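Local coordinates for McyG protein (Microcystis aeruginosa PCC 7806, PDB 4R0M) that binds phenylalanyl-adenylate in its adenylation domain and probably passes the activated acyl group to its peptidyl carrier domain to start microcystin synthesis, at residues G10-N15 with M202-V207; N60-K65 with W88-G93; L116-K121 with T186-G191; E453-E458 with T508-I513. All blocks are in the same frame, centred on the assembly; numbering follows the deposited sequence.

Contact 1: residues G10-N15 with M202-V207; sequences GQLEDN and MTAGTV
L12 meets helix 196-210 with a single methyl, and the contact between segments 10-15 and 202-207 is van der Waals in kind, a leucine methyl on an alanine methyl and on the adjoining backbone. CD2 of L12 lies 4.2 Å from CB of A204 and 4.0 Å from the backbone N of G205, so it rests on the helix surface where a small methyl side chain is followed by bare backbone. With CG swung opposite the backbone N (chi1 -173°), the leucine is directed from the loop toward the helix; its CA is 6.9 Å from that of G205, a close approach consistent with the small residues A204 and G205 at this point of the helix. L12 also packs against P368. Segment 10-15 has no regular secondary structure. It is an extended lead-in to helix 19-27, laid over the outside of the AMP-binding, ANL-type adenylation domain, and helix 196-210 directly follows the hairpin strand 190-195. Polar links tie down the loop at its two ends: G10 pairs through its backbone with G369, and the carbonyl of N15 takes a weak hydrogen bond from H197. On the helix itself, the carbonyl O of M202 receives both the N of T206 (2.9 Å) and, from above the carbonyl plane, OG1 of T206 (2.9 Å). The selenomethionine side chain of M202 turns inward to V231 and F232 of helix 227-240 and to W345.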
loop_
_atom_site.group_PDB
_atom_site.type_symbol
_atom_site.label_atom_id
_atom_site.label_comp_id
_atom_site.label_asym_id
_atom_site.label_seq_id
_atom_site.Cartn_x
_atom_site.Cartn_y
_atom_site.Cartn_z
ATOM N N GLY A 10 -23.341 -9.574 -1.477
ATOM C CA GLY A 10 -22.395 -10.650 -1.749
ATOM C C GLY A 10 -22.515 -11.744 -0.701
ATOM O O GLY A 10 -22.212 -11.521 0.473
ATOM N N GLN A 11 -22.961 -12.925 -1.125
ATOM C CA GLN A 11 -23.153 -14.064 -0.225
ATOM C C GLN A 11 -21.962 -15.024 -0.271
ATOM O O GLN A 11 -21.553 -15.466 -1.348
ATOM C CB GLN A 11 -24.450 -14.802 -0.578
ATOM C CG GLN A 11 -24.788 -15.973 0.335
ATOM C CD GLN A 11 -25.916 -16.832 -0.208
ATOM O OE1 GLN A 11 -25.716 -18.006 -0.525
ATOM N NE2 GLN A 11 -27.107 -16.251 -0.325
ATOM N N LEU A 12 -21.419 -15.347 0.903
ATOM C CA LEU A 12 -20.251 -16.226 1.008
ATOM C C LEU A 12 -20.382 -17.233 2.149
ATOM O O LEU A 12 -20.716 -16.869 3.277
ATOM C CB LEU A 12 -18.968 -15.401 1.180
ATOM C CG LEU A 12 -17.613 -16.125 1.154
ATOM C CD1 LEU A 12 -17.227 -16.545 -0.258
ATOM C CD2 LEU A 12 -16.529 -15.251 1.766
ATOM N N GLU A 13 -20.103 -18.498 1.840
ATOM C CA GLU A 13 -20.158 -19.582 2.821
ATOM C C GLU A 13 -18.991 -19.496 3.799
ATOM O O GLU A 13 -17.848 -19.277 3.393
ATOM C CB GLU A 13 -20.160 -20.941 2.118
ATOM C CG GLU A 13 -21.430 -21.230 1.325
ATOM C CD GLU A 13 -21.298 -22.431 0.406
ATOM O OE1 GLU A 13 -20.335 -22.478 -0.393
ATOM O OE2 GLU A 13 -22.169 -23.324 0.472
ATOM N N ASP A 14 -19.294 -19.669 5.084
ATOM C CA ASP A 14 -18.298 -19.567 6.151
ATOM C C ASP A 14 -17.181 -20.602 6.038
ATOM O O ASP A 14 -17.432 -21.802 5.896
ATOM C CB ASP A 14 -18.963 -19.671 7.530
ATOM C CG ASP A 14 -19.441 -18.329 8.060
ATOM O OD1 ASP A 14 -18.911 -17.278 7.632
ATOM O OD2 ASP A 14 -20.345 -18.327 8.921
ATOM N N ASN A 15 -15.947 -20.111 6.096
ATOM C CA ASN A 15 -14.761 -20.952 6.127
ATOM C C ASN A 15 -14.055 -20.762 7.462
ATOM O O ASN A 15 -13.875 -19.629 7.915
ATOM C CB ASN A 15 -13.826 -20.587 4.972
ATOM C CG ASN A 15 -12.533 -21.378 4.994
ATOM O OD1 ASN A 15 -12.541 -22.610 4.960
ATOM N ND2 ASN A 15 -11.409 -20.670 5.045
HETATM N N MSE A 202 -11.303 -12.629 3.058
HETATM C CA MSE A 202 -10.985 -11.786 1.944
HETATM C C MSE A 202 -10.535 -12.662 0.837
HETATM O O MSE A 202 -10.967 -12.489 -0.279
HETATM C CB MSE A 202 -9.920 -10.773 2.368
HETATM C CG MSE A 202 -9.390 -9.877 1.262
HETATM SE SE MSE A 202 -8.058 -10.676 0.107
HETATM C CE MSE A 202 -8.012 -9.462 -1.343
ATOM N N THR A 203 -9.671 -13.599 1.142
ATOM C CA THR A 203 -9.112 -14.509 0.146
ATOM C C THR A 203 -10.213 -15.232 -0.611
ATOM O O THR A 203 -10.257 -15.187 -1.842
ATOM C CB THR A 203 -8.204 -15.575 0.789
ATOM O OG1 THR A 203 -8.940 -16.339 1.743
ATOM C CG2 THR A 203 -7.066 -14.929 1.490
ATOM N N ALA A 204 -11.100 -15.885 0.140
ATOM C CA ALA A 204 -12.209 -16.643 -0.431
ATOM C C ALA A 204 -13.101 -15.761 -1.303
ATOM O O ALA A 204 -13.412 -16.126 -2.439
ATOM C CB ALA A 204 -13.021 -17.320 0.670
ATOM N N GLY A 205 -13.483 -14.598 -0.777
ATOM C CA GLY A 205 -14.327 -13.646 -1.504
ATOM C C GLY A 205 -13.715 -13.170 -2.810
ATOM O O GLY A 205 -14.393 -13.115 -3.835
ATOM N N THR A 206 -12.426 -12.840 -2.770
ATOM C CA THR A 206 -11.699 -12.377 -3.953
ATOM C C THR A 206 -11.569 -13.486 -5.006
ATOM O O THR A 206 -11.726 -13.231 -6.201
ATOM C CB THR A 206 -10.309 -11.815 -3.570
ATOM O OG1 THR A 206 -10.470 -10.775 -2.599
ATOM C CG2 THR A 206 -9.586 -11.247 -4.783
ATOM N N VAL A 207 -11.303 -14.709 -4.549
ATOM C CA VAL A 207 -11.130 -15.859 -5.440
ATOM C C VAL A 207 -12.434 -16.212 -6.161
ATOM O O VAL A 207 -12.455 -16.306 -7.391
ATOM C CB VAL A 207 -10.540 -17.080 -4.690
ATOM C CG1 VAL A 207 -10.686 -18.359 -5.508
ATOM C CG2 VAL A 207 -9.074 -16.835 -4.354
#

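Contact 2: residues N60-K65 with W88-G93; sequences NGLEQK and WACFLG
Neither ring of the region enters the contact of L62 with A89 and C90; the flat side chains of W88 and F91 pack on each other elsewhere around helix 80-93. One face of the W88 indole carries CD2 of F91, 3.6 Å above its plane and offset toward the rim, while CD2 of W88 lies in plane at the edge of the F91 ring. Both rings reach helices 19-27 and 227-240, W88 through L19, L23, I235 and V238. The link to segment 60-65 is made by one branch of one leucine. CD1 of L62 is 4.1 Å from SG of C90 and 4.4 Å from CB of A89, touching a sulfur and a methyl on successive residues. The cysteine places its sulfur opposite the carbonyl carbon (chi1 -65°), which brings SG round to the leucine methyl. All three residues are buried, and A89 and L92 continue the same interface along helix 48-64 by way of I58, A55 and L59. The arrangement is helix-on-helix packing in the AMP-binding domain: helix 80-93 is the crossover of a beta-alpha-beta unit, joining the adjacent parallel strands 72-76 and 96-99, and helix 48-64 lies against it.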
loop_
_atom_site.group_PDB
_atom_site.type_symbol
_atom_site.label_atom_id
_atom_site.label_comp_id
_atom_site.label_asym_id
_atom_site.label_seq_id
_atom_site.Cartn_x
_atom_site.Cartn_y
_atom_site.Cartn_z
ATOM N N ASN A 60 11.190 -22.723 15.655
ATOM C CA ASN A 60 11.936 -23.364 16.733
ATOM C C ASN A 60 12.976 -22.419 17.332
ATOM O O ASN A 60 13.164 -22.384 18.550
ATOM C CB ASN A 60 12.597 -24.655 16.243
ATOM C CG ASN A 60 13.289 -25.415 17.359
ATOM O OD1 ASN A 60 12.677 -25.751 18.375
ATOM N ND2 ASN A 60 14.576 -25.688 17.176
ATOM N N GLY A 61 13.640 -21.655 16.466
ATOM C CA GLY A 61 14.558 -20.603 16.892
ATOM C C GLY A 61 13.867 -19.562 17.752
ATOM O O GLY A 61 14.418 -19.120 18.760
ATOM N N LEU A 62 12.657 -19.176 17.352
ATOM C CA LEU A 62 11.851 -18.229 18.122
ATOM C C LEU A 62 11.506 -18.779 19.507
ATOM O O LEU A 62 11.690 -18.091 20.514
ATOM C CB LEU A 62 10.576 -17.841 17.359
ATOM C CG LEU A 62 10.726 -16.923 16.139
ATOM C CD1 LEU A 62 9.481 -16.975 15.266
ATOM C CD2 LEU A 62 11.030 -15.491 16.555
ATOM N N GLU A 63 11.017 -20.019 19.545
ATOM C CA GLU A 63 10.691 -20.706 20.797
ATOM C C GLU A 63 11.890 -20.798 21.742
ATOM O O GLU A 63 11.752 -20.586 22.948
ATOM C CB GLU A 63 10.138 -22.109 20.518
ATOM C CG GLU A 63 8.700 -22.144 20.018
ATOM C CD GLU A 63 8.187 -23.559 19.804
ATOM O OE1 GLU A 63 8.812 -24.321 19.034
ATOM O OE2 GLU A 63 7.150 -23.912 20.404
ATOM N N GLN A 64 13.062 -21.104 21.187
ATOM C CA GLN A 64 14.294 -21.224 21.972
ATOM C C GLN A 64 14.762 -19.897 22.569
ATOM O O GLN A 64 15.491 -19.885 23.563
ATOM C CB GLN A 64 15.411 -21.855 21.138
ATOM C CG GLN A 64 15.333 -23.372 21.042
ATOM C CD GLN A 64 16.472 -23.978 20.238
ATOM O OE1 GLN A 64 17.506 -23.342 20.013
ATOM N NE2 GLN A 64 16.288 -25.220 19.801
ATOM N N LYS A 65 14.342 -18.787 21.963
ATOM C CA LYS A 65 14.648 -17.456 22.487
ATOM C C LYS A 65 13.616 -16.994 23.520
ATOM O O LYS A 65 13.721 -15.893 24.059
ATOM C CB LYS A 65 14.776 -16.429 21.352
ATOM C CG LYS A 65 15.922 -16.688 20.382
ATOM C CD LYS A 65 17.286 -16.385 20.988
ATOM C CE LYS A 65 18.389 -17.122 20.241
ATOM N NZ LYS A 65 19.750 -16.657 20.629
ATOM N N TRP A 88 5.609 -16.529 8.124
ATOM C CA TRP A 88 4.918 -17.812 8.215
ATOM C C TRP A 88 5.319 -18.603 9.424
ATOM O O TRP A 88 4.502 -19.336 9.983
ATOM C CB TRP A 88 5.106 -18.623 6.938
ATOM C CG TRP A 88 4.173 -18.172 5.844
ATOM C CD1 TRP A 88 4.478 -17.393 4.731
ATOM C CD2 TRP A 88 2.733 -18.437 5.739
ATOM N NE1 TRP A 88 3.359 -17.175 3.963
ATOM C CE2 TRP A 88 2.280 -17.771 4.512
ATOM C CE3 TRP A 88 1.806 -19.139 6.509
ATOM C CZ2 TRP A 88 0.957 -17.820 4.095
ATOM C CZ3 TRP A 88 0.475 -19.179 6.078
ATOM C CH2 TRP A 88 0.063 -18.534 4.899
ATOM N N ALA A 89 6.569 -18.451 9.855
ATOM C CA ALA A 89 7.022 -19.041 11.114
ATOM C C ALA A 89 6.128 -18.587 12.267
ATOM O O ALA A 89 5.663 -19.409 13.060
ATOM C CB ALA A 89 8.470 -18.675 11.389
ATOM N N CYS A 90 5.894 -17.276 12.339
ATOM C CA CYS A 90 5.021 -16.673 13.338
ATOM C C CYS A 90 3.584 -17.173 13.207
ATOM O O CYS A 90 2.940 -17.491 14.213
ATOM C CB CYS A 90 5.062 -15.142 13.231
ATOM S SG CYS A 90 6.666 -14.403 13.634
ATOM N N PHE A 91 3.086 -17.247 11.974
ATOM C CA PHE A 91 1.731 -17.750 11.722
ATOM C C PHE A 91 1.531 -19.165 12.277
ATOM O O PHE A 91 0.538 -19.434 12.957
ATOM C CB PHE A 91 1.392 -17.720 10.226
ATOM C CG PHE A 91 1.159 -16.338 9.668
ATOM C CD1 PHE A 91 0.783 -15.279 10.491
ATOM C CD2 PHE A 91 1.282 -16.106 8.303
ATOM C CE1 PHE A 91 0.559 -14.013 9.962
ATOM C CE2 PHE A 91 1.057 -14.843 7.770
ATOM C CZ PHE A 91 0.696 -13.794 8.602
ATOM N N LEU A 92 2.488 -20.050 11.997
ATOM C CA LEU A 92 2.415 -21.451 12.418
ATOM C C LEU A 92 2.470 -21.633 13.934
ATOM O O LEU A 92 1.822 -22.528 14.477
ATOM C CB LEU A 92 3.528 -22.276 11.763
ATOM C CG LEU A 92 3.594 -22.441 10.241
ATOM C CD1 LEU A 92 4.864 -23.186 9.866
ATOM C CD2 LEU A 92 2.377 -23.159 9.678
ATOM N N GLY A 93 3.240 -20.784 14.614
ATOM C CA GLY A 93 3.416 -20.902 16.061
ATOM C C GLY A 93 2.423 -20.134 16.910
ATOM O O GLY A 93 2.489 -20.180 18.138
#

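Contact 3: residues L116-K121 with T186-G191; sequences LENVWK and TGMPKG
N118 and M188 are brought together by matching first torsions: in each, CG stands opposite the carbonyl carbon (chi1 -77° and -67°). The selenomethionine then bends again at chi2 (-68°), folding its selenium back over the asparagine. SE comes to lie over a face of the amide group, 3.9 Å from CG of N118 and nearly as far from its two polar ends, 4.1 Å from OD1 and 4.0 Å from ND2. Such near-equal spacing belongs to van der Waals contact with the flat face, not to an approach in its plane. Segment 186-191 is the end of the TSGSTGMPKG sequence, the glycine-rich loop of adenylating enzymes that resembles a P-loop and generally handles the phosphates of ATP. The loop connects the antiparallel strands 176-182 and 190-195. T186 and G187, toward the middle of the loop, are poorly ordered, whereas M188 and P189 lean on helix 111-122; the side chain of P189 is about 11 Å from the bound phenylalanyl-adenylate. Two adjacent ring carbons of the proline make its contacts. CD touches CB of N118 at 4.2 Å, and CG meets CG2 of V119 at 4.0 Å. V119 and P189 also share a neighbour, F181 of strand 176-182, and V119 reaches L100 as well. The backbone of K190 pairs with that of T182. From the same helix as V119, W120 turns elsewhere and sets its ring edge-to-face with W150.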
loop_
_atom_site.group_PDB
_atom_site.type_symbol
_atom_site.label_atom_id
_atom_site.label_comp_id
_atom_site.label_asym_id
_atom_site.label_seq_id
_atom_site.Cartn_x
_atom_site.Cartn_y
_atom_site.Cartn_z
ATOM N N LEU A 116 8.865 2.645 14.351
ATOM C CA LEU A 116 9.491 1.487 14.986
ATOM C C LEU A 116 9.584 1.653 16.503
ATOM O O LEU A 116 9.213 0.744 17.249
ATOM C CB LEU A 116 10.878 1.220 14.385
ATOM C CG LEU A 116 11.814 0.232 15.092
ATOM C CD1 LEU A 116 11.263 -1.190 15.094
ATOM C CD2 LEU A 116 13.196 0.275 14.458
ATOM N N GLU A 117 10.067 2.814 16.947
ATOM C CA GLU A 117 10.199 3.114 18.375
ATOM C C GLU A 117 8.847 3.233 19.077
ATOM O O GLU A 117 8.686 2.742 20.196
ATOM C CB GLU A 117 11.035 4.381 18.596
ATOM C CG GLU A 117 12.504 4.214 18.232
ATOM C CD GLU A 117 13.339 5.462 18.468
ATOM O OE1 GLU A 117 12.826 6.449 19.034
ATOM O OE2 GLU A 117 14.524 5.453 18.085
ATOM N N ASN A 118 7.885 3.881 18.419
ATOM C CA ASN A 118 6.545 4.054 18.984
ATOM C C ASN A 118 5.806 2.731 19.146
ATOM O O ASN A 118 5.261 2.448 20.213
ATOM C CB ASN A 118 5.708 5.032 18.149
ATOM C CG ASN A 118 6.091 6.487 18.381
ATOM O OD1 ASN A 118 6.680 6.838 19.405
ATOM N ND2 ASN A 118 5.747 7.344 17.425
ATOM N N VAL A 119 5.801 1.929 18.083
ATOM C CA VAL A 119 5.173 0.611 18.093
ATOM C C VAL A 119 5.833 -0.275 19.151
ATOM O O VAL A 119 5.144 -0.966 19.906
ATOM C CB VAL A 119 5.221 -0.051 16.693
ATOM C CG1 VAL A 119 4.788 -1.509 16.751
ATOM C CG2 VAL A 119 4.352 0.722 15.711
ATOM N N TRP A 120 7.164 -0.227 19.211
ATOM C CA TRP A 120 7.944 -0.969 20.206
ATOM C C TRP A 120 7.514 -0.657 21.615
ATOM O O TRP A 120 7.418 -1.558 22.451
ATOM C CB TRP A 120 9.430 -0.682 20.018
ATOM C CG TRP A 120 10.359 -1.426 20.946
ATOM C CD1 TRP A 120 10.794 -2.744 20.842
ATOM C CD2 TRP A 120 11.034 -0.897 22.139
ATOM N NE1 TRP A 120 11.654 -3.062 21.866
ATOM C CE2 TRP A 120 11.841 -2.000 22.678
ATOM C CE3 TRP A 120 11.045 0.330 22.795
ATOM C CZ2 TRP A 120 12.616 -1.854 23.820
ATOM C CZ3 TRP A 120 11.829 0.463 23.947
ATOM C CH2 TRP A 120 12.594 -0.603 24.445
ATOM N N LYS A 121 7.242 0.619 21.882
ATOM C CA LYS A 121 6.771 1.058 23.197
ATOM C C LYS A 121 5.322 0.636 23.457
ATOM O O LYS A 121 4.984 0.215 24.564
ATOM C CB LYS A 121 6.938 2.575 23.355
ATOM C CG LYS A 121 8.388 3.011 23.509
ATOM C CD LYS A 121 8.569 4.514 23.342
ATOM C CE LYS A 121 10.045 4.887 23.388
ATOM N NZ LYS A 121 10.266 6.361 23.449
ATOM N N THR A 186 -2.379 12.409 12.667
ATOM C CA THR A 186 -1.559 12.995 13.729
ATOM C C THR A 186 -1.276 11.970 14.829
ATOM O O THR A 186 -2.055 11.033 15.032
ATOM C CB THR A 186 -2.245 14.218 14.384
ATOM O OG1 THR A 186 -3.535 13.841 14.881
ATOM C CG2 THR A 186 -2.402 15.372 13.396
ATOM N N GLY A 187 -0.156 12.151 15.528
ATOM C CA GLY A 187 0.149 11.389 16.738
ATOM C C GLY A 187 0.582 9.948 16.541
ATOM O O GLY A 187 1.395 9.645 15.664
HETATM N N MSE A 188 0.026 9.063 17.368
HETATM C CA MSE A 188 0.449 7.661 17.440
HETATM C C MSE A 188 -0.112 6.831 16.307
HETATM O O MSE A 188 -1.182 7.144 15.776
HETATM C CB MSE A 188 0.019 7.081 18.792
HETATM C CG MSE A 188 0.755 7.718 19.973
HETATM SE SE MSE A 188 2.669 7.229 19.982
HETATM C CE MSE A 188 2.670 6.070 21.577
ATOM N N PRO A 189 0.612 5.762 15.911
ATOM C CA PRO A 189 0.141 4.856 14.859
ATOM C C PRO A 189 -1.021 3.960 15.303
ATOM O O PRO A 189 -1.149 3.645 16.486
ATOM C CB PRO A 189 1.379 4.009 14.547
ATOM C CG PRO A 189 2.183 4.041 15.800
ATOM C CD PRO A 189 1.973 5.414 16.362
ATOM N N LYS A 190 -1.849 3.557 14.343
ATOM C CA LYS A 190 -3.044 2.766 14.622
ATOM C C LYS A 190 -2.798 1.296 14.276
ATOM O O LYS A 190 -2.457 0.967 13.138
ATOM C CB LYS A 190 -4.249 3.314 13.845
ATOM C CG LYS A 190 -4.246 4.829 13.648
ATOM C CD LYS A 190 -5.630 5.403 13.363
ATOM C CE LYS A 190 -6.136 5.088 11.963
ATOM N NZ LYS A 190 -5.468 5.894 10.903
ATOM N N GLY A 191 -2.972 0.421 15.263
ATOM C CA GLY A 191 -2.679 -1.003 15.105
ATOM C C GLY A 191 -3.864 -1.850 14.690
ATOM O O GLY A 191 -4.706 -2.200 15.517
#

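Contact 4: residues E453-E458 with T508-I513; sequences ETTIEE and TQKFGI
T455 and F511 make a small, partly buried packing contact between two helices, 449-457 and 498-511, in the C-terminal part of the modelled chain. The threonine, itself buried, meets the edge of the ring. Its OG1 lies near the ring plane, 3.3 Å from CE2 and 3.5 Å from CZ of F511, and its CB sits in plane at the same edge, 3.8 Å from CE2. An oxygen placed there faces the ring's C-H rim, whose hydrogens are weakly positive, so the approach is probably mildly favourable. The hydroxyl has its stronger partner in its own helix, a hydrogen bond to the carbonyl O of E451; turning OG1 beside the backbone N (chi1 -50°) serves that bond and points the methyl toward the neighbouring helix. CG2 of T455 then touches CG of K510 at 4.0 Å. Only the aliphatic root of the lysine takes part: its NZ and OE1 of E458 stay 6.1 Å apart, too far for a salt bridge. F511 also packs on E451 and L452. The helix ends with F511; the next residue, G512, has positive phi (87°), and its N still bonds to O of T508 (2.8 Å). Two helices that flank the strands 468-474 and 479-486 in the chain are consistent with the small alpha/beta C-terminal subdomain of ANL enzymes, the part that rotates against the large domain during catalysis.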
loop_
_atom_site.group_PDB
_atom_site.type_symbol
_atom_site.label_atom_id
_atom_site.label_comp_id
_atom_site.label_asym_id
_atom_site.label_seq_id
_atom_site.Cartn_x
_atom_site.Cartn_y
_atom_site.Cartn_z
ATOM N N GLU A 453 -2.657 17.081 -9.339
ATOM C CA GLU A 453 -1.381 16.365 -9.338
ATOM C C GLU A 453 -1.044 15.754 -10.697
ATOM O O GLU A 453 0.091 15.869 -11.159
ATOM C CB GLU A 453 -1.364 15.295 -8.244
ATOM C CG GLU A 453 -1.143 15.853 -6.846
ATOM C CD GLU A 453 -1.788 15.015 -5.758
ATOM O OE1 GLU A 453 -1.992 13.799 -5.961
ATOM O OE2 GLU A 453 -2.092 15.580 -4.687
ATOM N N THR A 454 -2.029 15.120 -11.335
ATOM C CA THR A 454 -1.834 14.537 -12.667
ATOM C C THR A 454 -1.473 15.630 -13.672
ATOM O O THR A 454 -0.533 15.473 -14.455
ATOM C CB THR A 454 -3.082 13.767 -13.154
ATOM O OG1 THR A 454 -3.471 12.806 -12.166
ATOM C CG2 THR A 454 -2.803 13.042 -14.468
ATOM N N THR A 455 -2.216 16.737 -13.624
ATOM C CA THR A 455 -1.983 17.885 -14.503
ATOM C C THR A 455 -0.570 18.443 -14.327
ATOM O O THR A 455 0.116 18.728 -15.311
ATOM C CB THR A 455 -3.029 18.993 -14.269
ATOM O OG1 THR A 455 -4.342 18.424 -14.308
ATOM C CG2 THR A 455 -2.924 20.077 -15.334
ATOM N N ILE A 456 -0.144 18.582 -13.071
ATOM C CA ILE A 456 1.211 19.027 -12.741
ATOM C C ILE A 456 2.253 18.057 -13.298
ATOM O O ILE A 456 3.261 18.481 -13.867
ATOM C CB ILE A 456 1.405 19.174 -11.213
ATOM C CG1 ILE A 456 0.477 20.253 -10.651
ATOM C CG2 ILE A 456 2.853 19.511 -10.872
ATOM C CD1 ILE A 456 0.088 20.030 -9.205
ATOM N N GLU A 457 1.994 16.760 -13.146
ATOM C CA GLU A 457 2.965 15.727 -13.518
ATOM C C GLU A 457 3.127 15.522 -15.028
ATOM O O GLU A 457 4.048 14.831 -15.465
ATOM C CB GLU A 457 2.666 14.411 -12.790
ATOM C CG GLU A 457 2.996 14.473 -11.304
ATOM C CD GLU A 457 2.780 13.161 -10.568
ATOM O OE1 GLU A 457 2.038 12.292 -11.073
ATOM O OE2 GLU A 457 3.354 13.007 -9.468
ATOM N N GLU A 458 2.246 16.138 -15.816
ATOM C CA GLU A 458 2.389 16.172 -17.275
ATOM C C GLU A 458 3.579 17.034 -17.700
ATOM O O GLU A 458 4.180 16.801 -18.751
ATOM C CB GLU A 458 1.123 16.726 -17.932
ATOM C CG GLU A 458 -0.113 15.849 -17.807
ATOM C CD GLU A 458 -1.387 16.573 -18.211
ATOM O OE1 GLU A 458 -1.298 17.673 -18.800
ATOM O OE2 GLU A 458 -2.484 16.043 -17.934
ATOM N N THR A 508 -3.355 27.183 -13.695
ATOM C CA THR A 508 -4.358 28.237 -13.921
ATOM C C THR A 508 -5.084 28.048 -15.246
ATOM O O THR A 508 -6.308 28.180 -15.310
ATOM C CB THR A 508 -3.760 29.664 -13.887
ATOM O OG1 THR A 508 -2.702 29.778 -14.848
ATOM C CG2 THR A 508 -3.223 29.991 -12.528
ATOM N N GLN A 509 -4.320 27.733 -16.292
ATOM C CA GLN A 509 -4.862 27.528 -17.636
ATOM C C GLN A 509 -5.917 26.426 -17.689
ATOM O O GLN A 509 -6.889 26.535 -18.437
ATOM C CB GLN A 509 -3.741 27.213 -18.635
ATOM C CG GLN A 509 -2.763 28.352 -18.906
ATOM C CD GLN A 509 -3.386 29.541 -19.621
ATOM O OE1 GLN A 509 -4.409 29.418 -20.299
ATOM N NE2 GLN A 509 -2.764 30.704 -19.475
ATOM N N LYS A 510 -5.729 25.375 -16.890
ATOM C CA LYS A 510 -6.607 24.204 -16.930
ATOM C C LYS A 510 -7.738 24.245 -15.908
ATOM O O LYS A 510 -8.825 23.727 -16.168
ATOM C CB LYS A 510 -5.799 22.907 -16.769
ATOM C CG LYS A 510 -4.710 22.687 -17.816
ATOM C CD LYS A 510 -5.274 22.359 -19.194
ATOM C CE LYS A 510 -4.161 22.162 -20.214
ATOM N NZ LYS A 510 -4.681 21.893 -21.584
ATOM N N PHE A 511 -7.488 24.861 -14.755
ATOM C CA PHE A 511 -8.450 24.833 -13.646
ATOM C C PHE A 511 -9.115 26.173 -13.323
ATOM O O PHE A 511 -10.194 26.201 -12.731
ATOM C CB PHE A 511 -7.800 24.249 -12.386
ATOM C CG PHE A 511 -7.496 22.781 -12.487
ATOM C CD1 PHE A 511 -8.444 21.835 -12.112
ATOM C CD2 PHE A 511 -6.263 22.342 -12.957
ATOM C CE1 PHE A 511 -8.170 20.478 -12.206
ATOM C CE2 PHE A 511 -5.982 20.987 -13.052
ATOM C CZ PHE A 511 -6.936 20.053 -12.675
ATOM N N GLY A 512 -8.470 27.275 -13.701
ATOM C CA GLY A 512 -9.006 28.609 -13.428
ATOM C C GLY A 512 -8.614 29.163 -12.067
ATOM O O GLY A 512 -8.918 30.313 -11.745
ATOM N N ILE A 513 -7.953 28.333 -11.265
ATOM C CA ILE A 513 -7.402 28.756 -9.980
ATOM C C ILE A 513 -5.893 28.530 -9.971
ATOM O O ILE A 513 -5.370 27.728 -10.751
ATOM C CB ILE A 513 -8.057 28.029 -8.783
ATOM C CG1 ILE A 513 -7.984 26.504 -8.955
ATOM C CG2 ILE A 513 -9.493 28.505 -8.590
ATOM C CD1 ILE A 513 -8.132 25.724 -7.666
#

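Three contacts belong to the large N-terminal part of the adenylation domain, and contact 4 lies apart, some 36 to 52 Å from them between centres, in the C-terminal part. Contact 2 is the fully buried one, purely aliphatic and sulfur; contacts 1, 3 and 4 are partly buried. Contacts 1 and 3 each set a loop on a helix, whereas 4, like 2, joins two helices. Contacts 1 and 3 are connected in sequence, since strand 190-195 from contact 3 runs straight into helix 196-210 of contact 1, and contacts 2 and 3 are nested in the long loop that contact 1 closes. Polar side-chain groups take part only in contacts 3 and 4, as an amide face and as a hydroxyl at a ring rim.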